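Local coordinates for protein neurotoxin (PDB 1ZB7) that acts as a zinc endopeptidase of botulinum neurotoxin type G that cleaves synaptobrevins after reaching the host cytosol, cutting an Ala-Ala bond in VAMP2, at residues Ile116-Asn121 with Ala300-Ile305; Ala130-Asn135 with Ser308-Gly313. All blocks are in the same frame, centred on the assembly; numbering follows the deposited sequence.

Interaction 1. Residues Ile116-Asn121 with Ala300-Ile305; sequences IPYLGN and ANRLNI
The hydroxyl of Y118 and the guanidinium of R302 are joined through one water. Y118 OH donates to this water at 2.6 Å, and R302 NE donates to it at 3.2 Å. The water lies in the plane of the Y118 ring, at its edge. The ring extends toward helix 282-303 because its CG is anti to the backbone N (chi1 -170°). Its phenol end then meets the base of the arginine, and Y118 OH lies 3.3 Å from R302 CB. The R302 chain bends at chi3, and its guanidinium stands almost perpendicular to the ring, the planes 85° apart. R302 NH2 comes within 3.4 Å of N121 O, and its clear partner is the carbonyl O of T124. N121 O in turn is bonded by T124 OG1. L303 CD2 touches Y118 CE1 at 3.8 Å, at the ring edge near its plane. Y118 and L303 run past each other in opposite directions. Within the zinc protease light chain, the loop after helix 103-114 thus packs on the C-terminal part of helix 282-303. Y323 of helix 316-327 touches both Y118 and L303, and F129 of strand 128-129 also packs on L303.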
loop_
_atom_site.group_PDB
_atom_site.type_symbol
_atom_site.label_atom_id
_atom_site.label_comp_id
_atom_site.label_asym_id
_atom_site.label_seq_id
_atom_site.Cartn_x
_atom_site.Cartn_y
_atom_site.Cartn_z
ATOM N N ILE A 116 26.493 0.451 20.579
ATOM C CA ILE A 116 26.169 0.947 21.907
ATOM C C ILE A 116 25.478 2.290 21.788
ATOM O O ILE A 116 25.937 3.141 21.056
ATOM C CB ILE A 116 27.481 0.949 22.721
ATOM C CG1 ILE A 116 27.703 -0.401 23.318
ATOM C CG2 ILE A 116 27.631 2.004 23.793
ATOM C CD1 ILE A 116 28.567 -1.150 22.446
ATOM N N PRO A 117 24.352 2.463 22.463
ATOM C CA PRO A 117 23.737 3.789 22.569
ATOM C C PRO A 117 24.715 4.831 23.146
ATOM O O PRO A 117 25.629 4.500 23.932
ATOM C CB PRO A 117 22.520 3.582 23.498
ATOM C CG PRO A 117 22.521 2.103 23.811
ATOM C CD PRO A 117 23.580 1.404 23.128
ATOM N N TYR A 118 24.585 6.064 22.658
ATOM C CA TYR A 118 25.257 7.184 23.214
ATOM C C TYR A 118 24.864 7.353 24.679
ATOM O O TYR A 118 23.702 7.182 25.074
ATOM C CB TYR A 118 24.962 8.419 22.363
ATOM C CG TYR A 118 25.811 9.645 22.716
ATOM C CD1 TYR A 118 27.042 9.846 22.089
ATOM C CD2 TYR A 118 25.393 10.565 23.678
ATOM C CE1 TYR A 118 27.860 10.987 22.410
ATOM C CE2 TYR A 118 26.222 11.714 24.010
ATOM C CZ TYR A 118 27.453 11.884 23.365
ATOM O OH TYR A 118 28.310 12.910 23.659
ATOM N N LEU A 119 25.857 7.661 25.517
ATOM C CA LEU A 119 25.643 8.052 26.941
ATOM C C LEU A 119 24.993 9.434 27.124
ATOM O O LEU A 119 25.604 10.378 27.570
ATOM C CB LEU A 119 26.945 7.932 27.712
ATOM C CG LEU A 119 27.728 6.649 27.548
ATOM C CD1 LEU A 119 28.885 6.629 28.429
ATOM C CD2 LEU A 119 26.863 5.347 27.823
ATOM N N GLY A 120 23.730 9.546 26.759
ATOM C CA GLY A 120 22.995 10.779 26.904
ATOM C C GLY A 120 21.813 10.842 25.964
ATOM O O GLY A 120 21.518 9.913 25.272
ATOM N N ASN A 121 21.162 11.996 25.910
ATOM C CA ASN A 121 19.997 12.260 25.049
ATOM C C ASN A 121 19.851 13.759 25.018
ATOM O O ASN A 121 20.633 14.420 25.606
ATOM C CB ASN A 121 18.704 11.595 25.537
ATOM C CG ASN A 121 18.399 11.848 27.002
ATOM O OD1 ASN A 121 18.309 12.972 27.437
ATOM N ND2 ASN A 121 18.146 10.784 27.741
ATOM N N ALA A 300 29.009 13.795 16.661
ATOM C CA ALA A 300 30.402 14.252 16.541
ATOM C C ALA A 300 30.609 15.602 17.276
ATOM O O ALA A 300 31.556 15.695 18.051
ATOM C CB ALA A 300 30.898 14.307 15.038
ATOM N N ASN A 301 29.768 16.618 17.043
ATOM C CA ASN A 301 29.827 17.863 17.811
ATOM C C ASN A 301 29.829 17.654 19.370
ATOM O O ASN A 301 30.635 18.246 20.069
ATOM C CB ASN A 301 28.653 18.823 17.488
ATOM C CG ASN A 301 28.600 19.352 15.994
ATOM O OD1 ASN A 301 29.600 19.424 15.312
ATOM N ND2 ASN A 301 27.374 19.723 15.522
ATOM N N ARG A 302 28.941 16.802 19.893
ATOM C CA ARG A 302 28.923 16.421 21.312
ATOM C C ARG A 302 30.259 15.827 21.794
ATOM O O ARG A 302 30.775 16.260 22.852
ATOM C CB ARG A 302 27.703 15.483 21.697
ATOM C CG ARG A 302 26.513 16.357 21.910
ATOM C CD ARG A 302 25.093 15.753 21.953
ATOM N NE ARG A 302 24.794 15.468 23.336
ATOM C CZ ARG A 302 23.845 15.953 24.121
ATOM N NH1 ARG A 302 22.905 16.820 23.751
ATOM N NH2 ARG A 302 23.825 15.445 25.337
ATOM N N LEU A 303 30.844 14.929 20.987
ATOM C CA LEU A 303 32.032 14.240 21.343
ATOM C C LEU A 303 33.163 15.242 21.503
ATOM O O LEU A 303 34.021 15.041 22.317
ATOM C CB LEU A 303 32.430 13.183 20.299
ATOM C CG LEU A 303 31.699 11.855 20.328
ATOM C CD1 LEU A 303 32.388 10.909 19.367
ATOM C CD2 LEU A 303 31.606 11.240 21.730
ATOM N N ASN A 304 33.134 16.315 20.710
ATOM C CA ASN A 304 34.174 17.292 20.758
ATOM C C ASN A 304 34.123 18.140 21.986
ATOM O O ASN A 304 34.978 18.877 22.153
ATOM C CB ASN A 304 34.168 18.167 19.492
ATOM C CG ASN A 304 34.607 17.394 18.287
ATOM O OD1 ASN A 304 35.219 16.355 18.452
ATOM N ND2 ASN A 304 34.225 17.823 17.092
ATOM N N ILE A 305 33.076 18.094 22.782
ATOM C CA ILE A 305 32.977 18.900 23.957
ATOM C C ILE A 305 32.749 18.131 25.202
ATOM O O ILE A 305 32.713 18.749 26.229
ATOM C CB ILE A 305 31.876 20.067 23.890
ATOM C CG1 ILE A 305 30.499 19.547 23.748
ATOM C CG2 ILE A 305 32.269 21.149 22.833
ATOM C CD1 ILE A 305 29.484 20.714 23.460
HETATM O O HOH W 1 27.245 14.632 25.287
#

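Interaction 2. Residues Ala130-Asn135 with Ser308-Gly313; sequences AANVAN and SAQGSG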
loop_
_atom_site.group_PDB
_atom_site.type_symbol
_atom_site.label_atom_id
_atom_site.label_comp_id
_atom_site.label_asym_id
_atom_site.label_seq_id
_atom_site.Cartn_x
_atom_site.Cartn_y
_atom_site.Cartn_z
ATOM N N ALA A 130 26.315 10.766 30.342
ATOM C CA ALA A 130 25.336 10.415 31.358
ATOM C C ALA A 130 24.871 8.960 31.040
ATOM O O ALA A 130 24.160 8.753 30.109
ATOM C CB ALA A 130 24.128 11.424 31.313
ATOM N N ALA A 131 25.360 7.979 31.776
ATOM C CA ALA A 131 24.960 6.581 31.647
ATOM C C ALA A 131 23.668 6.285 32.372
ATOM O O ALA A 131 22.987 5.330 32.072
ATOM C CB ALA A 131 26.056 5.695 32.174
ATOM N N ASN A 132 23.318 7.118 33.323
ATOM C CA ASN A 132 22.245 6.833 34.214
ATOM C C ASN A 132 20.937 7.353 33.669
ATOM O O ASN A 132 20.215 8.054 34.392
ATOM C CB ASN A 132 22.498 7.522 35.540
ATOM C CG ASN A 132 22.627 9.056 35.359
ATOM O OD1 ASN A 132 23.773 9.652 35.169
ATOM N ND2 ASN A 132 21.443 9.721 35.377
ATOM N N VAL A 133 20.678 7.124 32.383
ATOM C CA VAL A 133 19.463 7.592 31.764
ATOM C C VAL A 133 18.753 6.421 31.083
ATOM O O VAL A 133 19.405 5.439 30.701
ATOM C CB VAL A 133 19.717 8.720 30.758
ATOM C CG1 VAL A 133 20.219 9.959 31.493
ATOM C CG2 VAL A 133 20.634 8.285 29.629
ATOM N N ALA A 134 17.449 6.598 30.856
ATOM C CA ALA A 134 16.547 5.484 30.559
ATOM C C ALA A 134 16.806 4.905 29.186
ATOM O O ALA A 134 16.598 3.707 29.004
ATOM C CB ALA A 134 15.079 5.927 30.698
ATOM N N ASN A 135 17.336 5.713 28.255
ATOM C CA ASN A 135 17.733 5.147 26.952
ATOM C C ASN A 135 19.042 4.327 26.981
ATOM O O ASN A 135 19.434 3.739 25.951
ATOM C CB ASN A 135 17.817 6.223 25.827
ATOM C CG ASN A 135 18.702 7.389 26.144
ATOM O OD1 ASN A 135 18.475 8.114 27.132
ATOM N ND2 ASN A 135 19.690 7.663 25.254
ATOM N N SER A 308 33.499 15.137 30.745
ATOM C CA SER A 308 33.294 14.346 31.927
ATOM C C SER A 308 31.966 13.638 31.841
ATOM O O SER A 308 31.184 13.750 30.887
ATOM C CB SER A 308 33.385 15.180 33.232
ATOM O OG SER A 308 32.378 16.208 33.203
ATOM N N ALA A 309 31.732 12.857 32.870
ATOM C CA ALA A 309 30.597 12.062 33.012
ATOM C C ALA A 309 29.800 12.533 34.217
ATOM O O ALA A 309 30.348 13.069 35.125
ATOM C CB ALA A 309 31.025 10.631 33.184
ATOM N N GLN A 310 28.486 12.309 34.216
ATOM C CA GLN A 310 27.647 12.695 35.363
ATOM C C GLN A 310 27.987 11.940 36.639
ATOM O O GLN A 310 27.938 12.543 37.756
ATOM C CB GLN A 310 26.165 12.622 35.040
ATOM C CG GLN A 310 25.610 14.030 34.563
ATOM C CD GLN A 310 24.173 13.903 34.075
ATOM O OE1 GLN A 310 23.562 12.817 34.205
ATOM N NE2 GLN A 310 23.636 14.974 33.486
ATOM N N GLY A 311 28.406 10.688 36.466
ATOM C CA GLY A 311 28.656 9.791 37.570
ATOM C C GLY A 311 30.108 9.362 37.578
ATOM O O GLY A 311 31.013 10.097 37.091
ATOM N N SER A 312 30.373 8.213 38.189
ATOM C CA SER A 312 31.744 7.817 38.497
ATOM C C SER A 312 31.947 6.589 37.644
ATOM O O SER A 312 30.972 6.041 37.179
ATOM C CB SER A 312 31.907 7.503 40.004
ATOM O OG SER A 312 31.028 6.428 40.371
ATOM N N GLY A 313 33.190 6.193 37.376
ATOM C CA GLY A 313 33.460 4.979 36.608
ATOM C C GLY A 313 33.498 5.106 35.098
ATOM O O GLY A 313 33.987 4.213 34.424
HETATM O O HOH W 2 27.526 8.938 33.931
#
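A small, partly buried contact joins the loop A130-N135 to S308-G313, which begins with the short strand 308-309. It rests on the side chain of Q310 and on one bridging water. The two segments bury 136 Å² in all, and A130 and Q310 are nearest in backbone, their CA atoms 5.2 Å apart. The Q310 chain is extended beyond CG (chi2 173°), which carries its amide alongside the methyl group of A130. The amide lies at the surface and the methyl is buried, with Q310 CD 3.7 Å from A130 CB. The N132 side chain, also at the surface, points toward Q310 and crosses it at about a right angle, yet the two amide planes are nearly coplanar, 28° apart. Strands 128-129 and 308-309 pair in parallel at the start of the contact, as a two-stranded sheet. F129 has backbone hydrogen bonds with both S308 and Q310, so the contact continues directly from this pairing. Beyond the strands the backbones are linked by water. A131 N and G311 N each donate to the same water, at 3.2 Å from A131 N and 3.2 Å from G311 N. The loop turns sharply at N132, the centre of an inverse gamma turn, with a weak bond of 2.9 Å from V133 N to A131 O. P125 also touches the Q310 side chain, while T124 packs on A130.

Overall arrangement
From the N terminus, the chain leaves helix 103-114 and enters 116-121, then passes strand 128-129 to reach 130-135. Much later, helix 282-303 brings in 300-305, where interaction 1 closes a loop of 178 intervening residues. Strand 308-309 follows, and interaction 2 closes a second loop of 172. The two loops cross, since their segments alternate along the chain. The contact centres are 12 Å apart. The two earlier segments also bind each other: L119 O probably accepts from A130 N, and N121 ND2 probably donates to N135 OD1. Together the contacts tie the region between helix 103-114 and strand 137-142 to the end of helix 282-303 and strand 308-309.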